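Local coordinates for protein diguanylate cyclase (Xanthomonas campestris pv. campestris, PDB 5H5O) that binds cyclic GMP through its cyclic nucleotide-binding domain and probably makes cyclic di-GMP from two GTP molecules through a GGDEF domain absent from this construct, at residues 5-17 with 101-115. Numbering follows the deposited sequence.
Sequences LMTAEELAFFARF and LVDHDPSMVAHFLRR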
ATOM      1  N   LEU A   5     -10.483 -10.796   1.461  1.00 65.46           N
ATOM      2  CA  LEU A   5     -10.149 -12.161   1.027  1.00 54.90           C
ATOM      3  C   LEU A   5      -8.657 -12.441   0.798  1.00 41.94           C
ATOM      4  O   LEU A   5      -8.034 -11.966  -0.152  1.00 44.02           O
ATOM      5  CB  LEU A   5     -11.002 -12.633  -0.158  1.00 51.59           C
ATOM      6  CG  LEU A   5     -12.159 -13.564   0.227  1.00 51.14           C
ATOM      7  CD1 LEU A   5     -12.971 -13.040   1.421  1.00 42.14           C
ATOM      8  CD2 LEU A   5     -13.082 -13.794  -0.952  1.00 51.03           C
HETATM    9  N   MSE A   6      -8.102 -13.219   1.711  1.00 26.73           N
HETATM   10  CA  MSE A   6      -6.788 -13.789   1.558  1.00 25.91           C
HETATM   11  C   MSE A   6      -6.892 -14.928   0.553  1.00 26.52           C
HETATM   12  O   MSE A   6      -7.998 -15.423   0.283  1.00 21.74           O
HETATM   13  CB  MSE A   6      -6.322 -14.347   2.905  1.00 24.03           C
HETATM   14  CG  MSE A   6      -6.629 -13.448   4.084  1.00 22.22           C
HETATM   15 SE   MSE A   6      -5.467 -11.941   4.047  0.49 44.88          SE
HETATM   16  CE  MSE A   6      -3.769 -12.831   4.388  1.00 57.56           C
ATOM     17  N   THR A   7      -5.748 -15.347   0.014  1.00 25.74           N
ATOM     18  CA  THR A   7      -5.654 -16.590  -0.757  1.00 19.62           C
ATOM     19  C   THR A   7      -5.559 -17.787   0.221  1.00 17.68           C
ATOM     20  O   THR A   7      -5.385 -17.602   1.440  1.00 16.48           O
ATOM     21  CB  THR A   7      -4.416 -16.586  -1.673  1.00 26.34           C
ATOM     22  OG1 THR A   7      -3.239 -16.601  -0.869  1.00 22.56           O
ATOM     23  CG2 THR A   7      -4.395 -15.334  -2.568  1.00 25.73           C
ATOM     24  N   ALA A   8      -5.692 -19.003  -0.295  1.00 22.83           N
ATOM     25  CA  ALA A   8      -5.590 -20.194   0.559  1.00 30.64           C
ATOM     26  C   ALA A   8      -4.186 -20.256   1.195  1.00 29.39           C
ATOM     27  O   ALA A   8      -4.026 -20.494   2.394  1.00 23.10           O
ATOM     28  CB  ALA A   8      -5.871 -21.449  -0.245  1.00 14.32           C
ATOM     29  N   GLU A   9      -3.176 -20.019   0.370  1.00 23.03           N
ATOM     30  CA  GLU A   9      -1.798 -19.968   0.833  1.00 24.65           C
ATOM     31  C   GLU A   9      -1.597 -18.957   1.974  1.00 22.83           C
ATOM     32  O   GLU A   9      -1.013 -19.273   3.011  1.00 27.65           O
ATOM     33  CB  GLU A   9      -0.909 -19.577  -0.344  1.00 21.18           C
ATOM     34  CG  GLU A   9       0.531 -19.402   0.010  1.00 30.90           C
ATOM     35  CD  GLU A   9       1.355 -19.010  -1.210  1.00 38.03           C
ATOM     36  OE1 GLU A   9       0.896 -18.142  -1.996  1.00 28.34           O
ATOM     37  OE2 GLU A   9       2.439 -19.600  -1.380  1.00 33.69           O
ATOM     38  N   GLU A  10      -2.075 -17.736   1.768  1.00 19.92           N
ATOM     39  CA  GLU A  10      -2.022 -16.724   2.822  1.00 27.22           C
ATOM     40  C   GLU A  10      -2.705 -17.184   4.118  1.00 29.74           C
ATOM     41  O   GLU A  10      -2.150 -17.038   5.218  1.00 24.79           O
ATOM     42  CB  GLU A  10      -2.634 -15.411   2.328  1.00 23.30           C
ATOM     43  CG  GLU A  10      -1.803 -14.706   1.260  1.00 25.67           C
ATOM     44  CD  GLU A  10      -2.555 -13.557   0.595  1.00 28.25           C
ATOM     45  OE1 GLU A  10      -3.754 -13.356   0.892  1.00 25.27           O
ATOM     46  OE2 GLU A  10      -1.940 -12.845  -0.224  1.00 30.12           O
ATOM     47  N   LEU A  11      -3.906 -17.742   3.982  1.00 22.96           N
ATOM     48  CA  LEU A  11      -4.676 -18.156   5.145  1.00 28.01           C
ATOM     49  C   LEU A  11      -3.848 -19.135   5.947  1.00 20.19           C
ATOM     50  O   LEU A  11      -3.680 -18.944   7.142  1.00 18.57           O
ATOM     51  CB  LEU A  11      -6.004 -18.801   4.732  1.00 25.15           C
ATOM     52  CG  LEU A  11      -7.333 -18.216   5.213  1.00 35.54           C
ATOM     53  CD1 LEU A  11      -7.216 -16.732   5.563  1.00 23.93           C
ATOM     54  CD2 LEU A  11      -8.447 -18.466   4.159  1.00 23.54           C
ATOM     55  N   ALA A  12      -3.310 -20.156   5.280  1.00 23.93           N
ATOM     56  CA  ALA A  12      -2.525 -21.180   5.957  1.00 21.36           C
ATOM     57  C   ALA A  12      -1.249 -20.609   6.581  1.00 27.31           C
ATOM     58  O   ALA A  12      -0.946 -20.882   7.751  1.00 22.48           O
ATOM     59  CB  ALA A  12      -2.172 -22.334   5.008  1.00 22.96           C
ATOM     60  N   PHE A  13      -0.498 -19.826   5.803  1.00 20.93           N
ATOM     61  CA  PHE A  13       0.772 -19.299   6.302  1.00 25.36           C
ATOM     62  C   PHE A  13       0.635 -18.213   7.369  1.00 20.60           C
ATOM     63  O   PHE A  13       1.410 -18.197   8.327  1.00 22.55           O
ATOM     64  CB  PHE A  13       1.707 -18.861   5.164  1.00 19.20           C
ATOM     65  CG  PHE A  13       2.445 -20.007   4.535  1.00 23.29           C
ATOM     66  CD1 PHE A  13       3.485 -20.634   5.213  1.00 25.90           C
ATOM     67  CD2 PHE A  13       2.078 -20.488   3.286  1.00 23.24           C
ATOM     68  CE1 PHE A  13       4.168 -21.714   4.647  1.00 23.93           C
ATOM     69  CE2 PHE A  13       2.757 -21.565   2.702  1.00 22.63           C
ATOM     70  CZ  PHE A  13       3.810 -22.182   3.387  1.00 27.52           C
ATOM     71  N   PHE A  14      -0.318 -17.300   7.187  1.00 18.65           N
ATOM     72  CA  PHE A  14      -0.588 -16.288   8.201  1.00 21.78           C
ATOM     73  C   PHE A  14      -1.068 -16.964   9.482  1.00 22.67           C
ATOM     74  O   PHE A  14      -0.709 -16.539  10.580  1.00 15.94           O
ATOM     75  CB  PHE A  14      -1.642 -15.286   7.721  1.00 21.34           C
ATOM     76  CG  PHE A  14      -1.085 -14.194   6.825  1.00 26.50           C
ATOM     77  CD1 PHE A  14      -1.127 -12.868   7.224  1.00 30.13           C
ATOM     78  CD2 PHE A  14      -0.499 -14.505   5.603  1.00 21.01           C
ATOM     79  CE1 PHE A  14      -0.605 -11.854   6.408  1.00 25.05           C
ATOM     80  CE2 PHE A  14       0.011 -13.509   4.786  1.00 28.28           C
ATOM     81  CZ  PHE A  14      -0.052 -12.170   5.194  1.00 18.20           C
ATOM     82  N   ALA A  15      -1.900 -17.997   9.336  1.00 20.15           N
ATOM     83  CA  ALA A  15      -2.337 -18.769  10.502  1.00 21.56           C
ATOM     84  C   ALA A  15      -1.141 -19.349  11.255  1.00 19.51           C
ATOM     85  O   ALA A  15      -1.034 -19.205  12.471  1.00 27.43           O
ATOM     86  CB  ALA A  15      -3.293 -19.883  10.077  1.00 22.62           C
ATOM     87  N   ARG A  16      -0.231 -19.997  10.536  1.00 20.11           N
ATOM     88  CA  ARG A  16       0.939 -20.610  11.182  1.00 22.50           C
ATOM     89  C   ARG A  16       1.946 -19.645  11.828  1.00 26.81           C
ATOM     90  O   ARG A  16       2.451 -19.906  12.915  1.00 24.80           O
ATOM     91  CB  ARG A  16       1.647 -21.563  10.219  1.00 24.32           C
ATOM     92  CG  ARG A  16       0.833 -22.846   9.984  1.00 21.73           C
ATOM     93  CD  ARG A  16       1.543 -23.806   9.093  1.00 27.20           C
ATOM     94  NE  ARG A  16       2.826 -24.190   9.651  1.00 23.59           N
ATOM     95  CZ  ARG A  16       2.996 -25.116  10.590  1.00 34.14           C
ATOM     96  NH1 ARG A  16       1.953 -25.783  11.087  1.00 27.61           N
ATOM     97  NH2 ARG A  16       4.226 -25.380  11.031  1.00 39.40           N
ATOM     98  N   PHE A  17       2.233 -18.533  11.163  1.00 23.98           N
ATOM     99  CA  PHE A  17       3.172 -17.544  11.704  1.00 27.36           C
ATOM    100  C   PHE A  17       2.533 -16.705  12.806  1.00 27.36           C
ATOM    101  O   PHE A  17       3.220 -16.150  13.656  1.00 25.68           O
ATOM    102  CB  PHE A  17       3.722 -16.645  10.583  1.00 17.81           C
ATOM    103  CG  PHE A  17       4.817 -17.286   9.788  1.00 28.67           C
ATOM    104  CD1 PHE A  17       6.137 -16.898   9.963  1.00 30.77           C
ATOM    105  CD2 PHE A  17       4.533 -18.315   8.890  1.00 27.62           C
ATOM    106  CE1 PHE A  17       7.164 -17.513   9.241  1.00 32.45           C
ATOM    107  CE2 PHE A  17       5.541 -18.918   8.159  1.00 30.00           C
ATOM    108  CZ  PHE A  17       6.868 -18.516   8.338  1.00 37.18           C
ATOM    109  N   LEU A 101       7.542 -13.667   8.523  1.00 26.82           N
ATOM    110  CA  LEU A 101       6.873 -14.073   7.286  1.00 27.82           C
ATOM    111  C   LEU A 101       7.573 -13.518   6.049  1.00 20.65           C
ATOM    112  O   LEU A 101       7.806 -14.233   5.077  1.00 26.32           O
ATOM    113  CB  LEU A 101       5.433 -13.565   7.321  1.00 26.50           C
ATOM    114  CG  LEU A 101       4.332 -14.342   6.615  1.00 36.96           C
ATOM    115  CD1 LEU A 101       4.640 -15.823   6.590  1.00 39.64           C
ATOM    116  CD2 LEU A 101       3.011 -14.074   7.341  1.00 31.05           C
ATOM    117  N   VAL A 102       7.902 -12.230   6.100  1.00 21.37           N
ATOM    118  CA  VAL A 102       8.627 -11.576   5.021  1.00 31.84           C
ATOM    119  C   VAL A 102       9.930 -12.312   4.751  1.00 33.40           C
ATOM    120  O   VAL A 102      10.271 -12.587   3.604  1.00 37.14           O
ATOM    121  CB  VAL A 102       8.970 -10.109   5.373  1.00 39.86           C
ATOM    122  CG1 VAL A 102       9.692  -9.451   4.226  1.00 45.16           C
ATOM    123  CG2 VAL A 102       7.724  -9.336   5.697  1.00 46.51           C
ATOM    124  N   ASP A 103      10.650 -12.634   5.822  1.00 37.10           N
ATOM    125  CA  ASP A 103      11.960 -13.261   5.707  1.00 42.35           C
ATOM    126  C   ASP A 103      11.864 -14.659   5.119  1.00 49.55           C
ATOM    127  O   ASP A 103      12.725 -15.075   4.343  1.00 51.44           O
ATOM    128  CB  ASP A 103      12.656 -13.326   7.072  1.00 43.61           C
ATOM    129  CG  ASP A 103      13.047 -11.961   7.593  1.00 46.96           C
ATOM    130  OD1 ASP A 103      13.286 -11.060   6.760  1.00 47.02           O
ATOM    131  OD2 ASP A 103      13.109 -11.785   8.831  1.00 54.48           O
ATOM    132  N   HIS A 104      10.820 -15.388   5.491  1.00 47.24           N
ATOM    133  CA  HIS A 104      10.668 -16.759   5.015  1.00 41.55           C
ATOM    134  C   HIS A 104      10.011 -16.835   3.633  1.00 29.26           C
ATOM    135  O   HIS A 104      10.327 -17.725   2.834  1.00 34.27           O
ATOM    136  CB  HIS A 104       9.901 -17.608   6.036  1.00 37.76           C
ATOM    137  CG  HIS A 104       9.583 -18.989   5.551  1.00 51.53           C
ATOM    138  ND1 HIS A 104       8.429 -19.287   4.861  1.00 56.49           N
ATOM    139  CD2 HIS A 104      10.269 -20.152   5.654  1.00 60.41           C
ATOM    140  CE1 HIS A 104       8.414 -20.574   4.560  1.00 59.28           C
ATOM    141  NE2 HIS A 104       9.519 -21.122   5.030  1.00 61.45           N
ATOM    142  N   ASP A 105       9.102 -15.908   3.348  1.00 24.61           N
ATOM    143  CA  ASP A 105       8.407 -15.949   2.067  1.00 31.66           C
ATOM    144  C   ASP A 105       8.111 -14.559   1.508  1.00 32.34           C
ATOM    145  O   ASP A 105       6.945 -14.132   1.456  1.00 25.13           O
ATOM    146  CB  ASP A 105       7.123 -16.769   2.167  1.00 38.36           C
ATOM    147  CG  ASP A 105       6.646 -17.258   0.815  1.00 43.58           C
ATOM    148  OD1 ASP A 105       7.082 -16.705  -0.215  1.00 38.23           O
ATOM    149  OD2 ASP A 105       5.830 -18.191   0.779  1.00 38.58           O
ATOM    150  N   PRO A 106       9.167 -13.865   1.057  1.00 26.23           N
ATOM    151  CA  PRO A 106       9.004 -12.493   0.594  1.00 23.89           C
ATOM    152  C   PRO A 106       8.053 -12.399  -0.574  1.00 24.25           C
ATOM    153  O   PRO A 106       7.337 -11.398  -0.675  1.00 20.50           O
ATOM    154  CB  PRO A 106      10.420 -12.087   0.166  1.00 26.76           C
ATOM    155  CG  PRO A 106      11.152 -13.378  -0.059  1.00 27.64           C
ATOM    156  CD  PRO A 106      10.555 -14.351   0.902  1.00 24.56           C
ATOM    157  N   SER A 107       8.036 -13.414  -1.433  1.00 21.71           N
ATOM    158  CA  SER A 107       7.194 -13.372  -2.621  1.00 21.59           C
ATOM    159  C   SER A 107       5.708 -13.382  -2.237  1.00 34.55           C
ATOM    160  O   SER A 107       4.902 -12.633  -2.802  1.00 25.05           O
ATOM    161  CB  SER A 107       7.533 -14.531  -3.567  1.00 28.67           C
ATOM    162  OG  SER A 107       6.766 -14.462  -4.763  1.00 35.97           O
HETATM  163  N   MSE A 108       5.344 -14.236  -1.285  1.00 29.55           N
HETATM  164  CA  MSE A 108       3.953 -14.295  -0.858  1.00 30.52           C
HETATM  165  C   MSE A 108       3.532 -12.972  -0.264  1.00 21.20           C
HETATM  166  O   MSE A 108       2.450 -12.472  -0.582  1.00 21.37           O
HETATM  167  CB  MSE A 108       3.702 -15.400   0.165  1.00 32.04           C
HETATM  168  CG  MSE A 108       2.237 -15.458   0.577  1.00 34.51           C
HETATM  169 SE   MSE A 108       1.935 -16.781   1.929  0.35 42.43          SE
HETATM  170  CE  MSE A 108       2.699 -15.861   3.455  1.00 25.37           C
ATOM    171  N   VAL A 109       4.403 -12.401   0.572  1.00 21.74           N
ATOM    172  CA  VAL A 109       4.148 -11.114   1.220  1.00 25.36           C
ATOM    173  C   VAL A 109       4.013  -9.963   0.210  1.00 22.96           C
ATOM    174  O   VAL A 109       3.143  -9.100   0.350  1.00 22.23           O
ATOM    175  CB  VAL A 109       5.251 -10.784   2.259  1.00 25.71           C
ATOM    176  CG1 VAL A 109       5.096  -9.377   2.818  1.00 23.77           C
ATOM    177  CG2 VAL A 109       5.228 -11.800   3.379  1.00 21.69           C
ATOM    178  N   ALA A 110       4.864  -9.955  -0.813  1.00 24.94           N
ATOM    179  CA  ALA A 110       4.809  -8.885  -1.811  1.00 27.05           C
ATOM    180  C   ALA A 110       3.466  -8.903  -2.515  1.00 19.82           C
ATOM    181  O   ALA A 110       2.853  -7.860  -2.759  1.00 23.23           O
ATOM    182  CB  ALA A 110       5.957  -9.017  -2.828  1.00 20.92           C
ATOM    183  N   HIS A 111       3.007 -10.107  -2.847  1.00 20.12           N
ATOM    184  CA  HIS A 111       1.716 -10.255  -3.500  1.00 24.59           C
ATOM    185  C   HIS A 111       0.601  -9.760  -2.572  1.00 24.45           C
ATOM    186  O   HIS A 111      -0.329  -9.037  -2.992  1.00 19.55           O
ATOM    187  CB  HIS A 111       1.509 -11.712  -3.915  1.00 33.71           C
ATOM    188  CG  HIS A 111       0.341 -11.920  -4.824  1.00 59.35           C
ATOM    189  ND1 HIS A 111      -0.859 -12.445  -4.388  1.00 67.34           N
ATOM    190  CD2 HIS A 111       0.185 -11.677  -6.148  1.00 66.31           C
ATOM    191  CE1 HIS A 111      -1.703 -12.512  -5.402  1.00 68.22           C
ATOM    192  NE2 HIS A 111      -1.094 -12.053  -6.482  1.00 70.35           N
ATOM    193  N   PHE A 112       0.710 -10.118  -1.296  1.00 20.48           N
ATOM    194  CA  PHE A 112      -0.258  -9.631  -0.325  1.00 20.96           C
ATOM    195  C   PHE A 112      -0.203  -8.106  -0.202  1.00 25.60           C
ATOM    196  O   PHE A 112      -1.245  -7.452  -0.150  1.00 26.29           O
ATOM    197  CB  PHE A 112      -0.051 -10.277   1.049  1.00 14.66           C
ATOM    198  CG  PHE A 112      -0.762  -9.552   2.156  1.00 21.04           C
ATOM    199  CD1 PHE A 112      -2.138  -9.712   2.340  1.00 23.47           C
ATOM    200  CD2 PHE A 112      -0.069  -8.702   3.006  1.00 18.07           C
ATOM    201  CE1 PHE A 112      -2.807  -9.036   3.351  1.00 23.38           C
ATOM    202  CE2 PHE A 112      -0.732  -8.020   4.018  1.00 23.41           C
ATOM    203  CZ  PHE A 112      -2.105  -8.185   4.190  1.00 25.86           C
ATOM    204  N   LEU A 113       1.003  -7.538  -0.131  1.00 16.48           N
ATOM    205  CA  LEU A 113       1.118  -6.088   0.056  1.00 16.94           C
ATOM    206  C   LEU A 113       0.553  -5.332  -1.144  1.00 20.01           C
ATOM    207  O   LEU A 113      -0.038  -4.251  -1.029  1.00 24.05           O
ATOM    208  CB  LEU A 113       2.584  -5.701   0.268  1.00 24.71           C
ATOM    209  CG  LEU A 113       3.179  -6.108   1.614  1.00 26.92           C
ATOM    210  CD1 LEU A 113       4.691  -5.828   1.660  1.00 23.85           C
ATOM    211  CD2 LEU A 113       2.463  -5.398   2.760  1.00 24.79           C
ATOM    212  N   ARG A 114       0.775  -5.902  -2.312  1.00 24.21           N
ATOM    213  CA  ARG A 114       0.241  -5.367  -3.543  1.00 22.56           C
ATOM    214  C   ARG A 114      -1.291  -5.333  -3.495  1.00 33.23           C
ATOM    215  O   ARG A 114      -1.907  -4.302  -3.787  1.00 26.21           O
ATOM    216  CB  ARG A 114       0.726  -6.248  -4.687  1.00 22.12           C
ATOM    217  CG  ARG A 114       0.424  -5.737  -6.047  1.00 41.95           C
ATOM    218  CD  ARG A 114       1.401  -6.348  -7.020  1.00 47.22           C
ATOM    219  NE  ARG A 114       1.017  -6.062  -8.391  1.00 55.83           N
ATOM    220  CZ  ARG A 114       1.559  -6.663  -9.442  1.00 56.65           C
ATOM    221  NH1 ARG A 114       2.511  -7.577  -9.263  1.00 56.60           N
ATOM    222  NH2 ARG A 114       1.148  -6.352 -10.664  1.00 48.72           N
ATOM    223  N   ARG A 115      -1.901  -6.461  -3.122  1.00 24.60           N
ATOM    224  CA  ARG A 115      -3.343  -6.510  -2.964  1.00 28.79           C
ATOM    225  C   ARG A 115      -3.834  -5.538  -1.892  1.00 24.74           C
ATOM    226  O   ARG A 115      -4.899  -4.962  -2.035  1.00 26.39           O
ATOM    227  CB  ARG A 115      -3.833  -7.930  -2.662  1.00 26.66           C
ATOM    228  CG  ARG A 115      -3.594  -8.921  -3.780  1.00 31.26           C
ATOM    229  CD  ARG A 115      -4.711  -9.986  -3.829  1.00 43.15           C
ATOM    230  NE  ARG A 115      -5.240 -10.320  -2.505  1.00 30.43           N
ATOM    231  CZ  ARG A 115      -4.568 -11.016  -1.595  1.00 26.42           C
ATOM    232  NH1 ARG A 115      -3.333 -11.431  -1.864  1.00 25.29           N
ATOM    233  NH2 ARG A 115      -5.117 -11.269  -0.410  1.00 31.21           N
TER
HETATM  234  O   HOH W   1       0.161 -13.606  -1.465  1.00 28.39           O
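A helix-packing contact with a salt bridge at one end, Glu-10 to Arg-115, lies on the helical side of the cyclic nucleotide-binding domain, beside the beta roll: the N-terminal helix 8-17 packs against the end of helix 95-104 and the first ten residues of helix 106-121. The axes of 8-17 and 106-115 cross at -115° with a closest approach of 11.0 Å. Met-108 is a knob in a hole made by Glu-9, Glu-10, Phe-13 and Phe-14; its chain runs extended from CG anti to the backbone N (chi1 -179°) and bends only at the end, bringing CE to 3.6 Å from Phe-13 CB. Phe-14 turns its edge to the face of Phe-112, ring centroids 5.2 Å apart, while Leu-101 CD2 lies over one face of Phe-14 and Met-6 CE, from its own segment, over the opposite one. The other branch of Leu-101, CD1, lies over the Phe-17 ring, 3.5 Å from its centroid in a CH-pi contact. Phe-112 also meets Phe-65 edge-to-face and lies near Glu-68, a cyclic GMP-binding residue, its side chain about 8 Å from the bound nucleotide. At the Arg-115 end the helices are tied by a nearly coplanar, end-on salt bridge. Glu-10 OE1 takes Arg-115 NH2 on its syn lone pair and also accepts from Thr-7 N above the carboxylate plane, part of a capping box in which Thr-7 OG1 receives Glu-10 N; these bonds fix the carboxylate's rotation. Glu-10 OE2 receives Arg-115 NH1 at 2.6 Å, almost straight at 174°, and a water donates both to this same oxygen and to Met-108 O.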